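PDB 1YD7: 2-keto acid:ferredoxin oxidoreductase subunit alpha, which probably forms part of a four-subunit enzyme that oxidises 2-oxoglutarate with coenzyme A to succinyl-CoA and carbon dioxide, passing the electrons to ferredoxin. Local coordinates for residues R31-A36 against K89-T94; A78-A83 against T114-V119; E162-T167 against V196-P201. All coordinates share one frame; numbering follows the deposited sequence.

Contact 1: residues R31-A36 against K89-T94; sequences RAAILA and KAMTAT
Lys89 NZ donates a hydrogen bond of 2.7 Å to the backbone carbonyl oxygen, Ala36 O, the one polar bond between residues 31-36 and 89-94. The ammonium group meets the oxygen nearly head-on, with a C=O...N angle of 168°. Lys89 CG stands anti to the carbonyl carbon (chi1 -74°), and the rest of the chain runs out extended, which gives NZ the length to span from segment 89-94 to the helix. Its last methylenes pass alongside the same oxygen, with Lys89 CE 3.5 Å from Ala36 O. Lysine suits this place because a long arm can carry a donor to a carbonyl near the C-terminal part of a helix, where the helix dipole would probably favour a positive charge. The same side chain also touches Glu175 of helix 160-177.

Deeper in, the contact is purely apolar. Ala33 points its methyl at the strand, and selenomethionine Met91 sends its chain up to it, so that Ala33 CB and Met91 SE lie 4.0 Å apart. The Met91 chain is extended at chi2, which carries SE out to Ala33 CB; the turn at chi3 (-26°) sets the terminal methyl CE farther from it. Alanine keeps this side of the helix slim, while the long residue on the strand fills the distance. Phe171 of helix 160-177 also packs on Ala33, and Met91 also touches Val117 and Val119 of the neighbouring strand. The chemistry implies a split role: apolar packing seats helix 25-36 on the sheet, and a single directed, charged bond ties Ala36 to the residue that leads into strand 90-95.

Contact 2: residues A78-A83 against T114-V119; sequences AAAIGA and TPVVIV
Val116, where segment 114-119 runs into strand 116-121, has its CB pointing toward Ala80 on helix residues 78-83, and its two methyls then part company. CG2, anti to the backbone N, reaches across and ends 4.0 Å from Ala80 CB, methyl against methyl. CG1 takes the position between the backbone N and the carbonyl carbon (chi1 60°), leaving CG2 to make the touch. A beta-branched residue suits the extended backbone here, and the small methyl of Ala80 lets the helix settle close to it; beyond these segments Ala80 also meets Ala90 of the adjoining strand.

Two residues earlier, Thr114 faces the helix as well. Its hydroxyl approaches the branch methyl of Ile81, with Thr114 OG1 and Ile81 CG2 4.2 Å apart. Nearby, Ser84 OG hydrogen-bonds to Pro115 O, giving helix 73-85 a polar hold on the same approach to the strand. The chemistry between the two segments is therefore mainly aliphatic packing, with Ile81 at its partly exposed edge; Thr114 serves here by its bulk, and its buried hydroxyl, with no partner in the model, probably carries a small cost.

Contact 3: residues E162-T167 against V196-P201; sequences EAFDFT and VYIPNP
The backbones of helix residues 162-167 and segment 196-201 stay well apart, with Phe164 CA 8.5 Å from Ile198 CA, where the strand is about to give way to loop at Pro199. Phe164 bridges that distance. Its ring is swung out toward the strand because CG lies anti to the backbone N (chi1 -171°), and the far end of the ring slots against two residues at once. On one flank Phe164 CE1 meets the terminal methyl Ile198 CD1 at 4.1 Å. At the tip, Phe164 CZ lies 3.5 Å from Pro199 CD, and the proline ring also comes up to CE2. Both partners approach the aromatic ring obliquely. Ile198 CG1 lies anti to the carbonyl carbon, and a chi2 of -62° turns CD1 back toward the ring. An aromatic residue suits the helix position because it is long enough to cross; proline offers a rigid hydrocarbon surface to receive it. Were Phe164 cut back to an alanine, helix and strand would probably be parted by a gap, with Ile198 CD1 and Pro199 CD losing the ring they rest on from this helix.

Within the helix, Thr167 OG1 hydrogen-bonds to Ala163 O at 2.7 Å, and the same carbonyl accepts Thr167 N, so the threonine hydroxyl is satisfied by its own helix. Ala32 of helix 25-36 also packs on Phe164, and Leu35 packs on Ile198. Strand 193-198 pairs antiparallel with 19-24 beside a six-stranded parallel sheet of order 2-1-3-4-6-5, which helices including 160-177 cover; this alpha/beta layout is consistent with the thiamine diphosphate-binding fold to which the family belongs.

How the contacts relate
All three contacts are largely buried, each with one partly exposed member: Lys89, Ile81 and Pro199. Contact 1 lies deepest, its centre about 3 Å from the centre of the chain; those of contacts 2 and 3 lie about 10 and 12 Å away. Contacts 1 and 2 share the parallel sheet: strands 90-95 and 116-121 are neighbours, probably hydrogen-bonded through Thr94 N and Val119 O, and their helices cover opposite faces. Contact 3 ties helix 160-177 to the separate antiparallel pair and meets contact 1 through helix 25-36. Contact 1 buries its apolar pair and draws its charged bond from partly exposed Lys89; contact 2 relies on an alanine, branched aliphatic side chains and a threonine, contact 3 on an aromatic ring.

Contact 1: residues R31-A36 against K89-T94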
loop_
_atom_site.group_PDB
_atom_site.type_symbol
_atom_site.label_atom_id
_atom_site.label_comp_id
_atom_site.label_asym_id
_atom_site.label_seq_id
_atom_site.Cartn_x
_atom_site.Cartn_y
_atom_site.Cartn_z
ATOM N N ARG A 31 -5.873 -5.711 0.564
ATOM C CA ARG A 31 -5.888 -6.989 -0.127
ATOM C C ARG A 31 -4.937 -7.026 -1.322
ATOM O O ARG A 31 -4.269 -8.037 -1.554
ATOM C CB ARG A 31 -7.293 -7.332 -0.600
ATOM C CG ARG A 31 -8.226 -7.626 0.521
ATOM C CD ARG A 31 -9.539 -8.283 0.026
ATOM N NE ARG A 31 -10.542 -8.307 1.102
ATOM C CZ ARG A 31 -11.664 -9.035 1.090
ATOM N NH1 ARG A 31 -11.940 -9.879 0.103
ATOM N NH2 ARG A 31 -12.503 -8.945 2.108
ATOM N N ALA A 32 -4.933 -5.947 -2.099
ATOM C CA ALA A 32 -4.035 -5.809 -3.245
ATOM C C ALA A 32 -2.557 -5.829 -2.821
ATOM O O ALA A 32 -1.741 -6.515 -3.430
ATOM C CB ALA A 32 -4.336 -4.520 -3.993
ATOM N N ALA A 33 -2.237 -5.055 -1.788
ATOM C CA ALA A 33 -0.876 -4.961 -1.280
ATOM C C ALA A 33 -0.371 -6.344 -0.894
ATOM O O ALA A 33 0.665 -6.774 -1.362
ATOM C CB ALA A 33 -0.816 -3.995 -0.122
ATOM N N ILE A 34 -1.177 -7.074 -0.129
ATOM C CA ILE A 34 -0.855 -8.428 0.284
ATOM C C ILE A 34 -0.774 -9.422 -0.855
ATOM O O ILE A 34 0.135 -10.268 -0.890
ATOM C CB ILE A 34 -1.842 -8.892 1.363
ATOM C CG1 ILE A 34 -1.530 -8.123 2.652
ATOM C CG2 ILE A 34 -1.760 -10.369 1.567
ATOM C CD1 ILE A 34 -2.404 -8.421 3.790
ATOM N N LEU A 35 -1.714 -9.360 -1.786
ATOM C CA LEU A 35 -1.650 -10.239 -2.952
ATOM C C LEU A 35 -0.415 -9.918 -3.797
ATOM O O LEU A 35 0.128 -10.805 -4.445
ATOM C CB LEU A 35 -2.935 -10.158 -3.818
ATOM C CG LEU A 35 -4.153 -10.936 -3.277
ATOM C CD1 LEU A 35 -5.446 -10.341 -3.836
ATOM C CD2 LEU A 35 -4.063 -12.438 -3.600
ATOM N N ALA A 36 -0.003 -8.652 -3.803
ATOM C CA ALA A 36 1.177 -8.224 -4.557
ATOM C C ALA A 36 2.512 -8.631 -3.899
ATOM O O ALA A 36 3.554 -8.519 -4.531
ATOM C CB ALA A 36 1.159 -6.725 -4.766
ATOM N N LYS A 89 9.182 -6.304 0.304
ATOM C CA LYS A 89 8.234 -5.377 -0.358
ATOM C C LYS A 89 7.527 -4.589 0.725
ATOM O O LYS A 89 6.830 -5.168 1.550
ATOM C CB LYS A 89 7.216 -6.117 -1.188
ATOM C CG LYS A 89 7.734 -6.681 -2.473
ATOM C CD LYS A 89 6.536 -6.976 -3.417
ATOM C CE LYS A 89 6.979 -7.659 -4.665
ATOM N NZ LYS A 89 5.885 -7.820 -5.610
ATOM N N ALA A 90 7.726 -3.277 0.731
ATOM C CA ALA A 90 7.385 -2.428 1.868
ATOM C C ALA A 90 6.460 -1.313 1.457
ATOM O O ALA A 90 6.496 -0.861 0.294
ATOM C CB ALA A 90 8.646 -1.814 2.480
HETATM N N MSE A 91 5.628 -0.894 2.411
HETATM C CA MSE A 91 4.747 0.246 2.246
HETATM C C MSE A 91 4.564 1.004 3.554
HETATM O O MSE A 91 4.828 0.486 4.633
HETATM C CB MSE A 91 3.406 -0.160 1.601
HETATM C CG MSE A 91 2.269 -0.541 2.512
HETATM SE SE MSE A 91 0.422 -0.667 1.644
HETATM C CE MSE A 91 0.472 0.426 0.189
ATOM N N THR A 92 4.180 2.265 3.433
ATOM C CA THR A 92 3.756 3.066 4.558
ATOM C C THR A 92 2.550 3.881 4.102
ATOM O O THR A 92 2.292 3.978 2.903
ATOM C CB THR A 92 4.908 3.978 5.095
ATOM O OG1 THR A 92 4.417 4.815 6.161
ATOM C CG2 THR A 92 5.512 4.863 3.984
ATOM N N ALA A 93 1.810 4.433 5.063
ATOM C CA ALA A 93 0.603 5.221 4.803
ATOM C C ALA A 93 0.571 6.476 5.648
ATOM O O ALA A 93 0.791 6.417 6.841
ATOM C CB ALA A 93 -0.653 4.405 5.055
ATOM N N THR A 94 0.290 7.611 5.016
ATOM C CA THR A 94 0.221 8.889 5.723
ATOM C C THR A 94 -0.997 9.687 5.268
ATOM O O THR A 94 -1.675 9.309 4.310
ATOM C CB THR A 94 1.528 9.714 5.568
ATOM O OG1 THR A 94 1.396 10.937 6.300
ATOM C CG2 THR A 94 1.859 10.008 4.093
#

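Contact 2: residues A78-A83 against T114-V119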
loop_
_atom_site.group_PDB
_atom_site.type_symbol
_atom_site.label_atom_id
_atom_site.label_comp_id
_atom_site.label_asym_id
_atom_site.label_seq_id
_atom_site.Cartn_x
_atom_site.Cartn_y
_atom_site.Cartn_z
ATOM N N ALA A 78 11.182 5.990 6.946
ATOM C CA ALA A 78 12.559 5.525 7.121
ATOM C C ALA A 78 12.582 4.022 7.377
ATOM O O ALA A 78 13.389 3.298 6.789
ATOM C CB ALA A 78 13.270 6.305 8.242
ATOM N N ALA A 79 11.612 3.549 8.157
ATOM C CA ALA A 79 11.482 2.128 8.458
ATOM C C ALA A 79 11.138 1.297 7.251
ATOM O O ALA A 79 11.666 0.183 7.094
ATOM C CB ALA A 79 10.442 1.921 9.539
ATOM N N ALA A 80 10.215 1.796 6.416
ATOM C CA ALA A 80 9.872 1.098 5.170
ATOM C C ALA A 80 11.068 1.074 4.190
ATOM O O ALA A 80 11.296 0.081 3.506
ATOM C CB ALA A 80 8.649 1.751 4.519
ATOM N N ILE A 81 11.837 2.159 4.146
ATOM C CA ILE A 81 13.099 2.223 3.349
ATOM C C ILE A 81 14.129 1.159 3.777
ATOM O O ILE A 81 14.651 0.422 2.926
ATOM C CB ILE A 81 13.728 3.673 3.372
ATOM C CG1 ILE A 81 12.824 4.664 2.626
ATOM C CG2 ILE A 81 15.151 3.708 2.725
ATOM C CD1 ILE A 81 13.181 6.144 2.885
ATOM N N GLY A 82 14.376 1.036 5.088
ATOM C CA GLY A 82 15.323 0.034 5.613
ATOM C C GLY A 82 14.878 -1.399 5.361
ATOM O O GLY A 82 15.665 -2.244 4.940
ATOM N N ALA A 83 13.597 -1.667 5.589
ATOM C CA ALA A 83 13.024 -2.959 5.252
ATOM C C ALA A 83 13.204 -3.287 3.794
ATOM O O ALA A 83 13.516 -4.423 3.463
ATOM C CB ALA A 83 11.512 -2.985 5.616
ATOM N N THR A 114 15.289 3.169 -4.187
ATOM C CA THR A 114 14.621 2.211 -3.271
ATOM C C THR A 114 13.136 1.937 -3.640
ATOM O O THR A 114 12.313 2.862 -3.625
ATOM C CB THR A 114 14.818 2.608 -1.753
ATOM O OG1 THR A 114 13.723 2.136 -0.952
ATOM C CG2 THR A 114 14.985 4.076 -1.556
ATOM N N PRO A 115 12.800 0.670 -3.980
ATOM C CA PRO A 115 11.396 0.308 -4.176
ATOM C C PRO A 115 10.561 0.386 -2.886
ATOM O O PRO A 115 10.852 -0.314 -1.902
ATOM C CB PRO A 115 11.446 -1.146 -4.695
ATOM C CG PRO A 115 12.891 -1.493 -4.879
ATOM C CD PRO A 115 13.705 -0.486 -4.165
ATOM N N VAL A 116 9.543 1.242 -2.909
ATOM C CA VAL A 116 8.587 1.390 -1.806
ATOM C C VAL A 116 7.269 1.989 -2.312
ATOM O O VAL A 116 7.288 2.777 -3.234
ATOM C CB VAL A 116 9.176 2.226 -0.661
ATOM C CG1 VAL A 116 9.572 3.644 -1.116
ATOM C CG2 VAL A 116 8.208 2.289 0.549
ATOM N N VAL A 117 6.140 1.578 -1.726
ATOM C CA VAL A 117 4.798 2.185 -1.987
ATOM C C VAL A 117 4.376 3.062 -0.826
ATOM O O VAL A 117 4.371 2.622 0.317
ATOM C CB VAL A 117 3.762 1.086 -2.246
ATOM C CG1 VAL A 117 2.349 1.634 -2.435
ATOM C CG2 VAL A 117 4.186 0.311 -3.457
ATOM N N ILE A 118 4.076 4.325 -1.105
ATOM C CA ILE A 118 3.579 5.247 -0.089
ATOM C C ILE A 118 2.132 5.625 -0.410
ATOM O O ILE A 118 1.857 6.250 -1.444
ATOM C CB ILE A 118 4.397 6.554 0.002
ATOM C CG1 ILE A 118 5.850 6.292 0.439
ATOM C CG2 ILE A 118 3.708 7.526 0.960
ATOM C CD1 ILE A 118 6.837 6.182 -0.711
ATOM N N VAL A 119 1.218 5.247 0.489
ATOM C CA VAL A 119 -0.186 5.657 0.402
ATOM C C VAL A 119 -0.308 6.991 1.082
ATOM O O VAL A 119 0.011 7.127 2.249
ATOM C CB VAL A 119 -1.146 4.642 1.048
ATOM C CG1 VAL A 119 -2.638 5.070 0.845
ATOM C CG2 VAL A 119 -0.933 3.288 0.455
#

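Contact 3: residues E162-T167 against V196-P201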
loop_
_atom_site.group_PDB
_atom_site.type_symbol
_atom_site.label_atom_id
_atom_site.label_comp_id
_atom_site.label_asym_id
_atom_site.label_seq_id
_atom_site.Cartn_x
_atom_site.Cartn_y
_atom_site.Cartn_z
ATOM N N GLU A 162 -10.356 0.667 -8.865
ATOM C CA GLU A 162 -9.078 1.343 -9.084
ATOM C C GLU A 162 -8.151 1.327 -7.867
ATOM O O GLU A 162 -6.949 1.230 -8.032
ATOM C CB GLU A 162 -9.310 2.775 -9.536
ATOM C CG GLU A 162 -9.820 2.838 -10.955
ATOM C CD GLU A 162 -9.949 4.251 -11.471
ATOM O OE1 GLU A 162 -9.929 5.196 -10.656
ATOM O OE2 GLU A 162 -10.045 4.404 -12.709
ATOM N N ALA A 163 -8.705 1.436 -6.659
ATOM C CA ALA A 163 -7.927 1.228 -5.443
ATOM C C ALA A 163 -7.246 -0.154 -5.448
ATOM O O ALA A 163 -6.047 -0.263 -5.171
ATOM C CB ALA A 163 -8.766 1.402 -4.206
ATOM N N PHE A 164 -7.987 -1.184 -5.838
ATOM C CA PHE A 164 -7.398 -2.477 -6.002
ATOM C C PHE A 164 -6.297 -2.503 -7.077
ATOM O O PHE A 164 -5.140 -2.798 -6.748
ATOM C CB PHE A 164 -8.423 -3.538 -6.309
ATOM C CG PHE A 164 -7.861 -4.928 -6.261
ATOM C CD1 PHE A 164 -7.693 -5.570 -5.046
ATOM C CD2 PHE A 164 -7.447 -5.576 -7.419
ATOM C CE1 PHE A 164 -7.146 -6.845 -4.985
ATOM C CE2 PHE A 164 -6.864 -6.848 -7.366
ATOM C CZ PHE A 164 -6.731 -7.472 -6.142
ATOM N N ASP A 165 -6.674 -2.204 -8.328
ATOM C CA ASP A 165 -5.814 -2.363 -9.491
ATOM C C ASP A 165 -4.596 -1.425 -9.450
ATOM O O ASP A 165 -3.529 -1.808 -9.866
ATOM C CB ASP A 165 -6.572 -2.081 -10.803
ATOM C CG ASP A 165 -7.664 -3.103 -11.114
ATOM O OD1 ASP A 165 -7.536 -4.302 -10.795
ATOM O OD2 ASP A 165 -8.667 -2.688 -11.733
ATOM N N PHE A 166 -4.794 -0.190 -9.010
ATOM C CA PHE A 166 -3.737 0.758 -8.917
ATOM C C PHE A 166 -2.747 0.386 -7.799
ATOM O O PHE A 166 -1.563 0.761 -7.876
ATOM C CB PHE A 166 -4.258 2.179 -8.679
ATOM C CG PHE A 166 -4.964 2.820 -9.874
ATOM C CD1 PHE A 166 -5.488 2.079 -10.918
ATOM C CD2 PHE A 166 -5.147 4.184 -9.900
ATOM C CE1 PHE A 166 -6.161 2.707 -11.968
ATOM C CE2 PHE A 166 -5.814 4.801 -10.948
ATOM C CZ PHE A 166 -6.317 4.053 -11.980
ATOM N N THR A 167 -3.223 -0.302 -6.753
ATOM C CA THR A 167 -2.330 -0.737 -5.677
ATOM C C THR A 167 -1.364 -1.828 -6.220
ATOM O O THR A 167 -0.156 -1.742 -6.009
ATOM C CB THR A 167 -3.103 -1.175 -4.401
ATOM O OG1 THR A 167 -3.701 -0.012 -3.806
ATOM C CG2 THR A 167 -2.164 -1.807 -3.373
ATOM N N VAL A 196 -16.169 -6.143 -6.127
ATOM C CA VAL A 196 -15.063 -6.357 -7.041
ATOM C C VAL A 196 -14.572 -7.788 -6.956
ATOM O O VAL A 196 -14.511 -8.392 -5.880
ATOM C CB VAL A 196 -13.871 -5.360 -6.816
ATOM C CG1 VAL A 196 -14.356 -3.923 -6.851
ATOM C CG2 VAL A 196 -13.185 -5.626 -5.538
ATOM N N TYR A 197 -14.255 -8.315 -8.128
ATOM C CA TYR A 197 -13.588 -9.584 -8.258
ATOM C C TYR A 197 -12.137 -9.488 -7.721
ATOM O O TYR A 197 -11.325 -8.687 -8.189
ATOM C CB TYR A 197 -13.614 -10.049 -9.728
ATOM C CG TYR A 197 -12.929 -11.373 -9.882
ATOM C CD1 TYR A 197 -13.516 -12.530 -9.405
ATOM C CD2 TYR A 197 -11.659 -11.462 -10.443
ATOM C CE1 TYR A 197 -12.866 -13.752 -9.492
ATOM C CE2 TYR A 197 -11.012 -12.700 -10.557
ATOM C CZ TYR A 197 -11.610 -13.832 -10.074
ATOM O OH TYR A 197 -10.968 -15.071 -10.150
ATOM N N ILE A 198 -11.857 -10.303 -6.711
ATOM C CA ILE A 198 -10.553 -10.389 -6.074
ATOM C C ILE A 198 -9.881 -11.608 -6.674
ATOM O O ILE A 198 -10.277 -12.721 -6.361
ATOM C CB ILE A 198 -10.653 -10.624 -4.553
ATOM C CG1 ILE A 198 -11.480 -9.522 -3.866
ATOM C CG2 ILE A 198 -9.222 -10.733 -3.945
ATOM C CD1 ILE A 198 -10.915 -8.108 -3.984
ATOM N N PRO A 199 -8.868 -11.406 -7.537
ATOM C CA PRO A 199 -8.328 -12.533 -8.285
ATOM C C PRO A 199 -7.544 -13.529 -7.438
ATOM O O PRO A 199 -7.101 -13.206 -6.351
ATOM C CB PRO A 199 -7.403 -11.863 -9.316
ATOM C CG PRO A 199 -7.737 -10.388 -9.274
ATOM C CD PRO A 199 -8.172 -10.147 -7.875
ATOM N N ASN A 200 -7.418 -14.750 -7.930
ATOM C CA ASN A 200 -6.439 -15.691 -7.404
ATOM C C ASN A 200 -5.026 -15.182 -7.700
ATOM O O ASN A 200 -4.812 -14.508 -8.706
ATOM C CB ASN A 200 -6.612 -17.073 -8.041
ATOM C CG ASN A 200 -7.865 -17.761 -7.585
ATOM O OD1 ASN A 200 -8.010 -18.066 -6.402
ATOM N ND2 ASN A 200 -8.790 -18.009 -8.514
ATOM N N PRO A 201 -4.061 -15.509 -6.832
ATOM C CA PRO A 201 -2.661 -15.167 -7.063
ATOM C C PRO A 201 -2.217 -15.460 -8.494
ATOM O O PRO A 201 -1.677 -14.581 -9.171
ATOM C CB PRO A 201 -1.922 -16.076 -6.071
ATOM C CG PRO A 201 -2.857 -16.223 -4.944
ATOM C CD PRO A 201 -4.244 -16.234 -5.557
#